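Local coordinates for uncharacterized protein (Bacteroides ovatus, PDB 4IRT), which is of unknown function but has a BNR-repeat-like beta-propeller fold and is a putative neuraminidase, at residues Asp297-Pro301 with Arg331-Arg335; Cys248-Asn252 with Phe302-Gly306. All blocks are in the same frame, centred on the assembly; numbering follows the deposited sequence.

Contact 1 of 2, residues Asp297-Pro301 with Arg331-Arg335; sequences DRQTP and RDEER
Thr-300 and Glu-334 are the closest backbone pair, with CA atoms 7.3 Å apart, so side chains bridge most of the gap. Arg-298 grips Asp-332 side-on in a salt bridge. Its NE donates to Asp-332 OD2 at 2.8 Å, and its NH2 donates to Asp-332 OD1 at 3.0 Å. Both bonds are nearly straight, and both oxygens lie in the guanidinium plane. The carboxylate is turned 29° against that plane, and each oxygen is met on its syn side. A bend at chi3 (71°) swings the guanidinium round to the acid. Asp-332 OD1 also accepts from Glu-334 N, an Asx turn, and this donor comes from the opposite face of the carboxylate. The 297-301 segment belongs to the link between two four-stranded antiparallel sheets, blades of the propeller. The 331-335 segment opens the loop between strands 325-330 and 340-344 of the later blade, with a short 3-10 turn at 333-334. Glu-334 reaches back from this turn with its chain extended beyond CG. Its OE2 takes three bonds. Gln-299 N donates to the syn lone pair of Glu-334 OE2 at 2.7 Å. Thr-300 N meets Glu-334 OE2 nearly along the C-O axis, and Thr-300 OG1 comes from the anti side, also at 2.7 Å. Glu-334 OE2 lies over one face of the Arg-298 guanidinium, 4.2 Å from Arg-298 NH2, where only charge attraction acts. Arg-298 NH1 turns back to Thr-300 O at 2.9 Å and also bonds Pro-278 O, so the guanidinium is fixed at several points. A leucine here would probably leave the buried Asp-332 carboxylate without its charge partner and set Thr-300 O free of its NH1 bond. On the exposed side, Gln-299 NE2 folds back to Asp-297 O at 3.1 Å.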
loop_
_atom_site.group_PDB
_atom_site.type_symbol
_atom_site.label_atom_id
_atom_site.label_comp_id
_atom_site.label_asym_id
_atom_site.label_seq_id
_atom_site.Cartn_x
_atom_site.Cartn_y
_atom_site.Cartn_z
ATOM N N ASP A 297 9.253 21.619 0.895
ATOM C CA ASP A 297 10.406 22.247 0.278
ATOM C C ASP A 297 11.642 21.709 0.980
ATOM O O ASP A 297 12.286 22.397 1.770
ATOM C CB ASP A 297 10.338 23.787 0.366
ATOM C CG ASP A 297 11.493 24.471 -0.389
ATOM O OD1 ASP A 297 12.029 23.899 -1.379
ATOM O OD2 ASP A 297 11.880 25.598 0.003
ATOM N N ARG A 298 11.934 20.444 0.726
ATOM C CA ARG A 298 13.098 19.789 1.318
ATOM C C ARG A 298 14.389 20.436 0.816
ATOM O O ARG A 298 14.460 20.868 -0.318
ATOM C CB ARG A 298 13.113 18.300 0.947
ATOM C CG ARG A 298 11.864 17.516 1.290
ATOM C CD ARG A 298 12.015 16.030 0.991
ATOM N NE ARG A 298 12.941 15.440 1.959
ATOM C CZ ARG A 298 14.222 15.127 1.743
ATOM N NH1 ARG A 298 14.786 15.226 0.543
ATOM N NH2 ARG A 298 14.946 14.660 2.755
ATOM N N GLN A 299 15.411 20.428 1.669
ATOM C CA GLN A 299 16.734 20.990 1.410
ATOM C C GLN A 299 17.845 19.952 1.226
ATOM O O GLN A 299 18.913 20.277 0.701
ATOM C CB GLN A 299 17.149 21.825 2.640
ATOM C CG GLN A 299 16.231 22.994 2.933
ATOM C CD GLN A 299 16.124 23.885 1.716
ATOM O OE1 GLN A 299 17.098 24.536 1.343
ATOM N NE2 GLN A 299 14.963 23.870 1.051
ATOM N N THR A 300 17.624 18.747 1.726
ATOM C CA THR A 300 18.673 17.744 1.862
ATOM C C THR A 300 18.603 16.726 0.716
ATOM O O THR A 300 17.613 16.008 0.580
ATOM C CB THR A 300 18.539 17.006 3.203
ATOM O OG1 THR A 300 18.367 17.985 4.231
ATOM C CG2 THR A 300 19.765 16.140 3.508
ATOM N N PRO A 301 19.647 16.700 -0.122
ATOM C CA PRO A 301 19.693 15.814 -1.271
ATOM C C PRO A 301 19.883 14.366 -0.903
ATOM O O PRO A 301 20.431 14.059 0.156
ATOM C CB PRO A 301 20.911 16.295 -2.063
ATOM C CG PRO A 301 21.783 16.979 -1.059
ATOM C CD PRO A 301 20.814 17.611 -0.089
ATOM N N ARG A 331 7.477 10.458 6.348
ATOM C CA ARG A 331 8.528 10.415 7.375
ATOM C C ARG A 331 9.787 10.906 6.703
ATOM O O ARG A 331 10.140 10.434 5.617
ATOM C CB ARG A 331 8.645 8.989 7.905
ATOM C CG ARG A 331 9.837 8.675 8.818
ATOM C CD ARG A 331 11.098 8.324 8.053
ATOM N NE ARG A 331 10.936 7.073 7.339
ATOM C CZ ARG A 331 11.743 6.610 6.390
ATOM N NH1 ARG A 331 12.804 7.298 5.959
ATOM N NH2 ARG A 331 11.489 5.423 5.883
ATOM N N ASP A 332 10.508 11.803 7.369
ATOM C CA ASP A 332 11.647 12.490 6.744
ATOM C C ASP A 332 12.774 12.670 7.756
ATOM O O ASP A 332 12.558 13.204 8.846
ATOM C CB ASP A 332 11.149 13.842 6.196
ATOM C CG ASP A 332 12.133 14.538 5.226
ATOM O OD1 ASP A 332 13.373 14.358 5.303
ATOM O OD2 ASP A 332 11.613 15.348 4.409
ATOM N N GLU A 333 13.981 12.243 7.389
ATOM C CA GLU A 333 15.180 12.537 8.197
ATOM C C GLU A 333 15.330 14.020 8.543
ATOM O O GLU A 333 15.818 14.366 9.636
ATOM C CB GLU A 333 16.457 12.091 7.495
ATOM C CG GLU A 333 16.758 10.614 7.672
ATOM C CD GLU A 333 18.182 10.233 7.260
ATOM O OE1 GLU A 333 19.025 11.137 7.022
ATOM O OE2 GLU A 333 18.439 9.016 7.163
ATOM N N GLU A 334 14.899 14.893 7.642
ATOM C CA GLU A 334 14.910 16.339 7.916
ATOM C C GLU A 334 14.061 16.738 9.106
ATOM O O GLU A 334 14.248 17.828 9.636
ATOM C CB GLU A 334 14.377 17.156 6.716
ATOM C CG GLU A 334 15.380 17.320 5.604
ATOM C CD GLU A 334 15.023 18.429 4.615
ATOM O OE1 GLU A 334 13.964 19.076 4.719
ATOM O OE2 GLU A 334 15.826 18.650 3.722
ATOM N N ARG A 335 13.049 15.926 9.432
ATOM C CA ARG A 335 12.187 16.172 10.580
ATOM C C ARG A 335 12.454 15.173 11.703
ATOM O O ARG A 335 11.582 14.901 12.513
ATOM C CB ARG A 335 10.724 16.097 10.156
ATOM C CG ARG A 335 10.373 17.112 9.063
ATOM C CD ARG A 335 8.855 17.257 8.845
ATOM N NE ARG A 335 8.192 17.828 10.003
ATOM C CZ ARG A 335 8.015 19.121 10.230
ATOM N NH1 ARG A 335 8.466 20.035 9.375
ATOM N NH2 ARG A 335 7.408 19.512 11.334
#

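Contact 2 of 2, residues Cys248-Asn252 with Phe302-Gly306; sequences CELIN and FTLKG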
loop_
_atom_site.group_PDB
_atom_site.type_symbol
_atom_site.label_atom_id
_atom_site.label_comp_id
_atom_site.label_asym_id
_atom_site.label_seq_id
_atom_site.Cartn_x
_atom_site.Cartn_y
_atom_site.Cartn_z
ATOM N N CYS A 248 15.247 11.033 -12.427
ATOM C CA CYS A 248 14.706 12.140 -11.659
ATOM C C CYS A 248 14.310 11.738 -10.252
ATOM O O CYS A 248 13.502 12.440 -9.596
ATOM C CB CYS A 248 13.562 12.862 -12.406
ATOM S SG CYS A 248 12.012 11.966 -12.472
ATOM N N GLU A 249 14.884 10.632 -9.785
ATOM C CA GLU A 249 14.659 10.102 -8.430
ATOM C C GLU A 249 13.188 9.705 -8.204
ATOM O O GLU A 249 12.673 9.762 -7.088
ATOM C CB GLU A 249 15.078 11.130 -7.379
ATOM C CG GLU A 249 16.461 11.696 -7.517
ATOM C CD GLU A 249 17.583 10.667 -7.485
ATOM O OE1 GLU A 249 17.377 9.474 -7.137
ATOM O OE2 GLU A 249 18.723 11.099 -7.784
ATOM N N LEU A 250 12.506 9.337 -9.276
ATOM C CA LEU A 250 11.157 8.830 -9.188
ATOM C C LEU A 250 11.190 7.442 -8.551
ATOM O O LEU A 250 11.918 6.557 -9.000
ATOM C CB LEU A 250 10.525 8.747 -10.567
ATOM C CG LEU A 250 9.118 8.158 -10.582
ATOM C CD1 LEU A 250 8.128 9.039 -9.848
ATOM C CD2 LEU A 250 8.703 7.882 -12.014
ATOM N N ILE A 251 10.421 7.290 -7.488
ATOM C CA ILE A 251 10.424 6.061 -6.689
ATOM C C ILE A 251 9.327 5.147 -7.189
ATOM O O ILE A 251 8.365 5.588 -7.838
ATOM C CB ILE A 251 10.275 6.390 -5.181
ATOM C CG1 ILE A 251 10.487 5.169 -4.256
ATOM C CG2 ILE A 251 8.938 7.046 -4.906
ATOM C CD1 ILE A 251 11.854 4.533 -4.356
ATOM N N ASN A 252 9.506 3.858 -6.932
ATOM C CA ASN A 252 8.510 2.845 -7.270
ATOM C C ASN A 252 7.823 2.269 -6.032
ATOM O O ASN A 252 8.424 2.241 -4.961
ATOM C CB ASN A 252 9.147 1.687 -8.043
ATOM C CG ASN A 252 10.363 1.121 -7.357
ATOM O OD1 ASN A 252 11.413 1.737 -7.332
ATOM N ND2 ASN A 252 10.225 -0.070 -6.782
ATOM N N PHE A 302 19.398 13.486 -1.777
ATOM C CA PHE A 302 19.818 12.092 -1.780
ATOM C C PHE A 302 19.556 11.566 -3.174
ATOM O O PHE A 302 18.907 12.231 -3.982
ATOM C CB PHE A 302 19.108 11.227 -0.720
ATOM C CG PHE A 302 17.648 10.964 -0.986
ATOM C CD1 PHE A 302 17.234 9.850 -1.710
ATOM C CD2 PHE A 302 16.679 11.809 -0.460
ATOM C CE1 PHE A 302 15.880 9.600 -1.911
ATOM C CE2 PHE A 302 15.325 11.577 -0.674
ATOM C CZ PHE A 302 14.923 10.468 -1.388
ATOM N N THR A 303 20.071 10.376 -3.450
ATOM C CA THR A 303 19.842 9.724 -4.738
ATOM C C THR A 303 19.528 8.284 -4.489
ATOM O O THR A 303 20.018 7.691 -3.520
ATOM C CB THR A 303 21.041 9.868 -5.705
ATOM O OG1 THR A 303 20.663 9.351 -6.991
ATOM C CG2 THR A 303 22.289 9.148 -5.192
ATOM N N LEU A 304 18.676 7.728 -5.344
ATOM C CA LEU A 304 18.306 6.316 -5.274
ATOM C C LEU A 304 19.378 5.409 -5.884
ATOM O O LEU A 304 19.505 4.235 -5.483
ATOM C CB LEU A 304 16.985 6.092 -6.013
ATOM C CG LEU A 304 15.755 6.844 -5.495
ATOM C CD1 LEU A 304 14.530 6.647 -6.385
ATOM C CD2 LEU A 304 15.488 6.394 -4.061
ATOM N N LYS A 305 20.118 5.929 -6.859
ATOM C CA LYS A 305 21.139 5.162 -7.564
ATOM C C LYS A 305 22.200 4.622 -6.602
ATOM O O LYS A 305 22.646 5.339 -5.697
ATOM C CB LYS A 305 21.792 6.031 -8.647
ATOM C CG LYS A 305 22.808 5.313 -9.537
ATOM C CD LYS A 305 23.276 6.200 -10.695
ATOM C CE LYS A 305 24.170 5.430 -11.675
ATOM N NZ LYS A 305 24.779 6.296 -12.735
ATOM N N GLY A 306 22.597 3.362 -6.809
ATOM C CA GLY A 306 23.677 2.732 -6.053
ATOM C C GLY A 306 23.244 2.358 -4.657
ATOM O O GLY A 306 23.142 1.183 -4.333
#
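Glu-249 reaches across to Thr-303 and Leu-304 and holds them with both carboxylate oxygens. Leu-304 N donates to Glu-249 OE1 at 2.8 Å in a nearly straight bond (170°), tilted out of the carboxylate plane on the syn side. Thr-303 OG1 donates to the syn lone pair of Glu-249 OE2 at 2.7 Å. The Glu-249 chain bends at chi2 (-58°), which brings its end across to these donors. The two bonds hold the carboxylate at both oxygens and limit its rotation. The packed side is mostly apolar. Leu-304 points at the 248-252 segment, and its CD1 lies against the backbone oxygen of Leu-250, 3.7 Å from Leu-250 O. The same CD1 meets Ile-251 CD1 at 4.0 Å, the two side chains crossing at about a right angle. Leu-304 CD2 sits at the edge of the Phe-302 ring, and Tyr-269 of strand 264-271 touches both Leu-304 and Ile-251. The solvent side is looser. Thr-303 and Lys-305 are exposed, and the Lys-305 chain leads away from the other segment. Lys-305 N makes a weak bond to Thr-303 OG1 at 3.5 Å, and the chain just beyond Gly-306 is not modelled. Both segments lie in links from the last strand of one four-stranded blade to the first strand of the next, and such inter-blade crossings are typical of a beta-propeller.

Contacts 1 and 2 share one long link, since segment 297-301 runs straight into 302-306. Their centres are 15 Å apart, and apart from the chain join the two do not touch. Segment 297-301 is held by the following blade, through its loop at 331-335. Segment 302-306 is held by the preceding inter-blade link, at 248-252. The link is thus tied in both directions round the propeller. Pro-278 adds a common neighbour: its backbone O accepts from Arg-298 NH1, and the side chains of Glu-249 and Phe-302 touch it. The centres of contacts 1 and 2 lie about 22 and 19 Å from the chain centre.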